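Local atomic coordinates of uncharacterized protein YjgB (Bacillus subtilis, PDB entry 4YGT), a protein that is of unknown function but is a putative secreted lipoprotein and the first structural representative of the DUF4309 family, which belongs to the PepSY clan. Residues 107-112 with 143-147; 116-121 with 133-137. All coordinates share one frame; numbering follows the deposited sequence.

Interaction 1: residues 107-112 with 143-147; sequences VTPEVL and HFVIG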
ATOM      1  N   VAL A 107     -10.279  -7.288   2.947  1.00 69.95           N
ATOM      2  CA  VAL A 107      -9.171  -7.922   2.226  1.00 66.99           C
ATOM      3  C   VAL A 107      -8.582  -9.001   3.120  1.00 75.44           C
ATOM      4  O   VAL A 107      -7.828  -8.720   4.056  1.00 73.90           O
ATOM      5  CB  VAL A 107      -8.110  -6.914   1.699  1.00 63.65           C
ATOM      6  CG1 VAL A 107      -6.945  -7.628   1.018  1.00 61.26           C
ATOM      7  CG2 VAL A 107      -8.749  -5.911   0.744  1.00 61.45           C
ATOM      8  N   THR A 108      -8.960 -10.244   2.818  1.00 77.78           N
ATOM      9  CA  THR A 108      -8.569 -11.463   3.531  1.00 81.52           C
ATOM     10  C   THR A 108      -7.591 -12.294   2.684  1.00 84.97           C
ATOM     11  O   THR A 108      -7.602 -12.139   1.461  1.00 82.67           O
ATOM     12  CB  THR A 108      -9.825 -12.285   3.880  1.00 93.89           C
ATOM     13  OG1 THR A 108     -10.539 -12.575   2.683  1.00 97.02           O
ATOM     14  CG2 THR A 108     -10.747 -11.583   4.869  1.00 93.22           C
ATOM     15  N   PRO A 109      -6.777 -13.212   3.280  1.00 83.63           N
ATOM     16  CA  PRO A 109      -5.868 -14.041   2.457  1.00 83.70           C
ATOM     17  C   PRO A 109      -6.598 -14.940   1.448  1.00 91.60           C
ATOM     18  O   PRO A 109      -5.970 -15.434   0.504  1.00 90.09           O
ATOM     19  CB  PRO A 109      -5.137 -14.899   3.497  1.00 88.53           C
ATOM     20  CG  PRO A 109      -5.233 -14.115   4.768  1.00 91.43           C
ATOM     21  CD  PRO A 109      -6.608 -13.526   4.714  1.00 87.58           C
ATOM     22  N   GLU A 110      -7.924 -15.137   1.646  1.00 93.23           N
ATOM     23  CA  GLU A 110      -8.774 -15.942   0.769  1.00 97.90           C
ATOM     24  C   GLU A 110      -9.281 -15.102  -0.417  1.00 98.30           C
ATOM     25  O   GLU A 110      -9.339 -15.626  -1.530  1.00 99.23           O
ATOM     26  CB  GLU A 110      -9.941 -16.614   1.542  1.00106.51           C
ATOM     27  CG  GLU A 110     -11.055 -15.685   2.005  1.00118.19           C
ATOM     28  CD  GLU A 110     -11.628 -15.981   3.375  1.00142.46           C
ATOM     29  OE1 GLU A 110     -12.274 -17.045   3.531  1.00149.35           O
ATOM     30  OE2 GLU A 110     -11.464 -15.131   4.282  1.00118.36           O
ATOM     31  N   VAL A 111      -9.615 -13.803  -0.204  1.00 91.19           N
ATOM     32  CA  VAL A 111     -10.058 -12.962  -1.325  1.00 87.83           C
ATOM     33  C   VAL A 111      -8.855 -12.746  -2.253  1.00 83.27           C
ATOM     34  O   VAL A 111      -9.046 -12.629  -3.458  1.00 82.41           O
ATOM     35  CB  VAL A 111     -10.777 -11.629  -0.964  1.00 90.36           C
ATOM     36  CG1 VAL A 111     -11.986 -11.854  -0.059  1.00 95.61           C
ATOM     37  CG2 VAL A 111      -9.827 -10.603  -0.377  1.00 85.03           C
ATOM     38  N   LEU A 112      -7.624 -12.786  -1.693  1.00 74.79           N
ATOM     39  CA  LEU A 112      -6.369 -12.673  -2.433  1.00 69.95           C
ATOM     40  C   LEU A 112      -6.196 -13.881  -3.336  1.00 76.55           C
ATOM     41  O   LEU A 112      -5.686 -13.749  -4.445  1.00 74.38           O
ATOM     42  CB  LEU A 112      -5.165 -12.533  -1.482  1.00 67.47           C
ATOM     43  CG  LEU A 112      -4.989 -11.194  -0.754  1.00 66.61           C
ATOM     44  CD1 LEU A 112      -3.773 -11.233   0.144  1.00 64.35           C
ATOM     45  CD2 LEU A 112      -4.848 -10.035  -1.738  1.00 64.22           C
ATOM     46  N   HIS A 143       2.947  -6.107  -1.412  1.00 45.10           N
ATOM     47  CA  HIS A 143       3.047  -6.771  -0.129  1.00 46.68           C
ATOM     48  C   HIS A 143       1.763  -6.548   0.652  1.00 47.73           C
ATOM     49  O   HIS A 143       1.558  -5.449   1.173  1.00 42.01           O
ATOM     50  CB  HIS A 143       4.247  -6.206   0.641  1.00 48.64           C
ATOM     51  CG  HIS A 143       5.577  -6.497   0.021  1.00 54.31           C
ATOM     52  ND1 HIS A 143       6.463  -7.388   0.604  1.00 59.40           N
ATOM     53  CD2 HIS A 143       6.155  -5.968  -1.081  1.00 55.50           C
ATOM     54  CE1 HIS A 143       7.536  -7.381  -0.164  1.00 59.98           C
ATOM     55  NE2 HIS A 143       7.399  -6.545  -1.191  1.00 57.85           N
ATOM     56  N   PHE A 144       0.866  -7.555   0.680  1.00 47.30           N
ATOM     57  CA  PHE A 144      -0.367  -7.448   1.466  1.00 48.15           C
ATOM     58  C   PHE A 144      -0.050  -7.884   2.895  1.00 55.75           C
ATOM     59  O   PHE A 144       0.141  -9.080   3.139  1.00 59.33           O
ATOM     60  CB  PHE A 144      -1.504  -8.276   0.871  1.00 51.34           C
ATOM     61  CG  PHE A 144      -1.971  -7.826  -0.481  1.00 51.20           C
ATOM     62  CD1 PHE A 144      -1.397  -8.340  -1.638  1.00 53.36           C
ATOM     63  CD2 PHE A 144      -3.013  -6.910  -0.607  1.00 51.89           C
ATOM     64  CE1 PHE A 144      -1.864  -7.956  -2.899  1.00 52.35           C
ATOM     65  CE2 PHE A 144      -3.463  -6.509  -1.868  1.00 53.21           C
ATOM     66  CZ  PHE A 144      -2.895  -7.048  -3.005  1.00 50.99           C
ATOM     67  N   VAL A 145       0.050  -6.919   3.830  1.00 50.02           N
ATOM     68  CA  VAL A 145       0.414  -7.218   5.223  1.00 51.62           C
ATOM     69  C   VAL A 145      -0.866  -7.455   6.057  1.00 60.97           C
ATOM     70  O   VAL A 145      -1.562  -6.512   6.422  1.00 60.68           O
ATOM     71  CB  VAL A 145       1.341  -6.118   5.807  1.00 51.71           C
ATOM     72  CG1 VAL A 145       1.742  -6.428   7.234  1.00 53.19           C
ATOM     73  CG2 VAL A 145       2.582  -5.926   4.939  1.00 49.64           C
ATOM     74  N   ILE A 146      -1.146  -8.733   6.359  1.00 63.35           N
ATOM     75  CA  ILE A 146      -2.323  -9.204   7.102  1.00 67.16           C
ATOM     76  C   ILE A 146      -1.987  -9.322   8.600  1.00 74.77           C
ATOM     77  O   ILE A 146      -0.938  -9.851   8.981  1.00 74.44           O
ATOM     78  CB  ILE A 146      -2.825 -10.551   6.487  1.00 73.59           C
ATOM     79  CG1 ILE A 146      -2.968 -10.456   4.931  1.00 71.39           C
ATOM     80  CG2 ILE A 146      -4.104 -11.087   7.161  1.00 78.38           C
ATOM     81  CD1 ILE A 146      -4.278  -9.851   4.346  1.00 76.62           C
ATOM     82  N   GLY A 147      -2.896  -8.818   9.430  1.00 74.96           N
ATOM     83  CA  GLY A 147      -2.745  -8.812  10.881  1.00 78.02           C
ATOM     84  C   GLY A 147      -3.059 -10.130  11.556  1.00 88.96           C
ATOM     85  O   GLY A 147      -3.090 -11.172  10.893  1.00 91.40           O
TER
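The turn and first residues of helix 109-116 lie over the end of strand 140-146 with no backbone hydrogen bond between them, the CA atoms of Thr108 and Ile146 being 7.5 Å apart at the nearest point. This is helix-on-sheet packing, and an apolar layer made by alternate strand residues fills the gap. Leu112 sets its CD2 methyl over the Phe144 ring, 3.5 Å from the ring centroid and 1° off the normal, a CH-pi contact. Its other methyl, CD1, rests 3.8 Å from Phe144 CB, at the root of that side chain. Val107 adds CG1 obliquely to the ring, and Leu19, Val20 and Leu23 of helix 14-27 extend the same buried core. Nearer the end of the strand, Ile146 divides its branches: CG2 meets Pro109 CG at 4.0 Å, and with CG1 anti to the carbonyl carbon (chi1 -49°), the longer branch ends with CD1 beside Val107 O. Proline suits the first turn of a helix, where its missing N-H costs no helical bond. Before it, Thr108 is the N-cap: its hydroxyl OG1 accepts from Val111 N at 3.3 Å, with an N-H...O angle of 152°.

Interaction 2: residues 116-121 with 133-137; sequences LGPVNR and YVYDT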
ATOM      1  N   LEU A 116      -6.447 -12.998  -7.093  1.00 62.68           N
ATOM      2  CA  LEU A 116      -5.131 -13.000  -7.731  1.00 60.29           C
ATOM      3  C   LEU A 116      -4.504 -14.389  -7.879  1.00 70.35           C
ATOM      4  O   LEU A 116      -3.362 -14.513  -8.336  1.00 70.51           O
ATOM      5  CB  LEU A 116      -4.163 -12.072  -6.960  1.00 55.57           C
ATOM      6  CG  LEU A 116      -4.688 -10.730  -6.456  1.00 57.07           C
ATOM      7  CD1 LEU A 116      -3.591  -9.953  -5.738  1.00 53.24           C
ATOM      8  CD2 LEU A 116      -5.282  -9.878  -7.605  1.00 56.44           C
ATOM      9  N   GLY A 117      -5.261 -15.424  -7.543  1.00 71.98           N
ATOM     10  CA  GLY A 117      -4.757 -16.783  -7.602  1.00 75.40           C
ATOM     11  C   GLY A 117      -3.753 -17.028  -6.491  1.00 78.71           C
ATOM     12  O   GLY A 117      -3.803 -16.347  -5.458  1.00 75.55           O
ATOM     13  N   PRO A 118      -2.798 -17.970  -6.678  1.00 78.32           N
ATOM     14  CA  PRO A 118      -1.833 -18.246  -5.605  1.00 78.95           C
ATOM     15  C   PRO A 118      -0.846 -17.104  -5.380  1.00 76.57           C
ATOM     16  O   PRO A 118      -0.572 -16.298  -6.269  1.00 71.94           O
ATOM     17  CB  PRO A 118      -1.138 -19.538  -6.058  1.00 85.59           C
ATOM     18  CG  PRO A 118      -1.305 -19.566  -7.524  1.00 89.98           C
ATOM     19  CD  PRO A 118      -2.610 -18.887  -7.823  1.00 83.68           C
ATOM     20  N   VAL A 119      -0.369 -17.020  -4.144  1.00 74.53           N
ATOM     21  CA  VAL A 119       0.568 -16.003  -3.669  1.00 71.30           C
ATOM     22  C   VAL A 119       1.996 -16.433  -4.072  1.00 77.80           C
ATOM     23  O   VAL A 119       2.297 -17.629  -4.032  1.00 80.99           O
ATOM     24  CB  VAL A 119       0.387 -15.795  -2.129  1.00 74.77           C
ATOM     25  CG1 VAL A 119       0.653 -17.082  -1.329  1.00 79.58           C
ATOM     26  CG2 VAL A 119       1.228 -14.642  -1.612  1.00 70.55           C
ATOM     27  N   ASN A 120       2.863 -15.474  -4.464  1.00 71.83           N
ATOM     28  CA  ASN A 120       4.239 -15.816  -4.832  1.00 73.43           C
ATOM     29  C   ASN A 120       5.069 -16.209  -3.601  1.00 81.80           C
ATOM     30  O   ASN A 120       5.779 -17.216  -3.639  1.00 84.00           O
ATOM     31  CB  ASN A 120       4.915 -14.678  -5.575  1.00 67.93           C
ATOM     32  CG  ASN A 120       4.331 -14.433  -6.946  1.00 86.44           C
ATOM     33  OD1 ASN A 120       3.459 -13.575  -7.138  1.00 71.23           O
ATOM     34  ND2 ASN A 120       4.798 -15.190  -7.934  1.00 80.98           N
ATOM     35  N   ARG A 121       4.965 -15.421  -2.516  1.00 78.55           N
ATOM     36  CA  ARG A 121       5.722 -15.570  -1.262  1.00 80.60           C
ATOM     37  C   ARG A 121       4.906 -15.267  -0.048  1.00 83.37           C
ATOM     38  O   ARG A 121       4.078 -14.350  -0.081  1.00 78.68           O
ATOM     39  CB  ARG A 121       6.840 -14.503  -1.232  1.00 80.20           C
ATOM     40  CG  ARG A 121       8.181 -14.875  -1.782  1.00 91.38           C
ATOM     41  CD  ARG A 121       9.021 -13.605  -1.801  1.00100.68           C
ATOM     42  NE  ARG A 121       9.714 -13.423  -3.078  1.00110.65           N
ATOM     43  CZ  ARG A 121       9.201 -12.786  -4.125  1.00120.14           C
ATOM     44  NH1 ARG A 121       7.987 -12.260  -4.061  1.00100.68           N
ATOM     45  NH2 ARG A 121       9.898 -12.678  -5.248  1.00109.42           N
ATOM     46  N   TYR A 133       1.685 -11.389   2.491  1.00 62.38           N
ATOM     47  CA  TYR A 133       1.394 -12.147   1.270  1.00 63.48           C
ATOM     48  C   TYR A 133       1.926 -11.342   0.063  1.00 61.77           C
ATOM     49  O   TYR A 133       1.390 -10.274  -0.241  1.00 57.79           O
ATOM     50  CB  TYR A 133      -0.114 -12.392   1.146  1.00 66.90           C
ATOM     51  CG  TYR A 133      -0.658 -13.358   2.171  1.00 74.64           C
ATOM     52  CD1 TYR A 133      -1.032 -12.922   3.438  1.00 77.32           C
ATOM     53  CD2 TYR A 133      -0.824 -14.708   1.870  1.00 80.34           C
ATOM     54  CE1 TYR A 133      -1.565 -13.800   4.379  1.00 83.40           C
ATOM     55  CE2 TYR A 133      -1.337 -15.603   2.810  1.00 86.22           C
ATOM     56  CZ  TYR A 133      -1.700 -15.143   4.067  1.00 96.88           C
ATOM     57  OH  TYR A 133      -2.231 -15.992   5.004  1.00103.29           O
ATOM     58  N   VAL A 134       3.022 -11.802  -0.572  1.00 56.66           N
ATOM     59  CA  VAL A 134       3.657 -11.059  -1.665  1.00 52.95           C
ATOM     60  C   VAL A 134       3.223 -11.576  -3.034  1.00 59.25           C
ATOM     61  O   VAL A 134       3.323 -12.771  -3.310  1.00 63.13           O
ATOM     62  CB  VAL A 134       5.205 -11.058  -1.555  1.00 56.39           C
ATOM     63  CG1 VAL A 134       5.837 -10.126  -2.581  1.00 53.39           C
ATOM     64  CG2 VAL A 134       5.667 -10.699  -0.156  1.00 55.87           C
ATOM     65  N   TYR A 135       2.790 -10.645  -3.904  1.00 54.78           N
ATOM     66  CA  TYR A 135       2.414 -10.877  -5.304  1.00 54.76           C
ATOM     67  C   TYR A 135       3.390 -10.134  -6.219  1.00 53.63           C
ATOM     68  O   TYR A 135       3.526  -8.931  -6.083  1.00 48.51           O
ATOM     69  CB  TYR A 135       0.960 -10.424  -5.568  1.00 54.35           C
ATOM     70  CG  TYR A 135      -0.059 -11.420  -5.059  1.00 59.48           C
ATOM     71  CD1 TYR A 135      -0.489 -12.474  -5.857  1.00 64.33           C
ATOM     72  CD2 TYR A 135      -0.572 -11.327  -3.767  1.00 60.33           C
ATOM     73  CE1 TYR A 135      -1.407 -13.412  -5.384  1.00 68.10           C
ATOM     74  CE2 TYR A 135      -1.503 -12.247  -3.291  1.00 64.39           C
ATOM     75  CZ  TYR A 135      -1.920 -13.289  -4.103  1.00 75.23           C
ATOM     76  OH  TYR A 135      -2.836 -14.208  -3.634  1.00 80.88           O
ATOM     77  N   ASP A 136       4.099 -10.849  -7.116  1.00 52.74           N
ATOM     78  CA  ASP A 136       5.038 -10.198  -8.030  1.00 51.32           C
ATOM     79  C   ASP A 136       4.260  -9.526  -9.157  1.00 52.42           C
ATOM     80  O   ASP A 136       3.330 -10.127  -9.700  1.00 52.74           O
ATOM     81  CB  ASP A 136       6.079 -11.182  -8.578  1.00 56.90           C
ATOM     82  CG  ASP A 136       7.100 -11.687  -7.563  1.00 68.24           C
ATOM     83  OD1 ASP A 136       7.358 -10.973  -6.557  1.00 65.94           O
ATOM     84  OD2 ASP A 136       7.704 -12.747  -7.816  1.00 76.04           O
ATOM     85  N   THR A 137       4.600  -8.255  -9.452  1.00 47.26           N
ATOM     86  CA  THR A 137       3.925  -7.419 -10.458  1.00 45.56           C
ATOM     87  C   THR A 137       4.956  -6.721 -11.383  1.00 48.91           C
ATOM     88  O   THR A 137       5.224  -5.523 -11.276  1.00 46.27           O
ATOM     89  CB  THR A 137       2.988  -6.399  -9.766  1.00 44.47           C
ATOM     90  OG1 THR A 137       3.773  -5.529  -8.950  1.00 41.99           O
ATOM     91  CG2 THR A 137       1.908  -7.068  -8.926  1.00 41.02           C
TER
HETATM   92  O   HOH W   1       1.480 -12.389  -9.588  1.00 63.28           O
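The Tyr135 ring is sandwiched: Leu116 CD1 sits over the centre of one face, 3.7 Å from the centroid, and Val119 covers the opposite face through its CA and, toward the rim, its CG2 methyl. Gly117 O lies in plane at the ring edge, 3.0 Å from Tyr135 OH. The loop after helix 109-116 packs here as it joins the antiparallel sheet through a classic beta bulge, Asn120 and Arg121 both facing Val134. Val134 O accepts from Arg121 N and, weakly, Asn120 N; Val134 N returns a 2.8 Å bond to Arg121 O. Gly117, with its positive phi, lets the chain turn out of the helix. With CG anti to its carbonyl carbon (chi1 -68°), Asn120 brings OD1 to 2.8 Å from Asp136 N; the bond is straight at the hydrogen (170°), although the donor stands well above the amide carbonyl plane. A water donates to Asp136 O. The Asn120 amide and Asp136 carboxylate are stacked, their planes 21° apart. Arg121, long enough to pass Val134 CG1, forms a salt bridge with Asp136: NH1 meets the syn side of OD1 at 2.9 Å, clearly out of the carboxylate plane, with OD1 in the guanidinium plane.

Overall arrangement
From the N terminus, the chain first runs through helices 14-27 and 46-53 and the three strands at the other end of the sheet, then reaches 107-112. Interaction 1 closes the longer loop, from there to 143-147, and interaction 2 closes a shorter one, 116-121 to 133-137, wholly within it; the two therefore nest and do not cross. Helix 109-116 begins in the first contact and ends in the second, while strands 131-137 and 140-146 are neighbours in the antiparallel sheet, joined by a probable hydrogen bond between Tyr133 N and Phe144 O. Tyr135 OH also lies 3.0 Å from Leu112 O. Together the contacts tie both ends of the helix to the sheet and lead the chain into one of the two edge strands, 121-124.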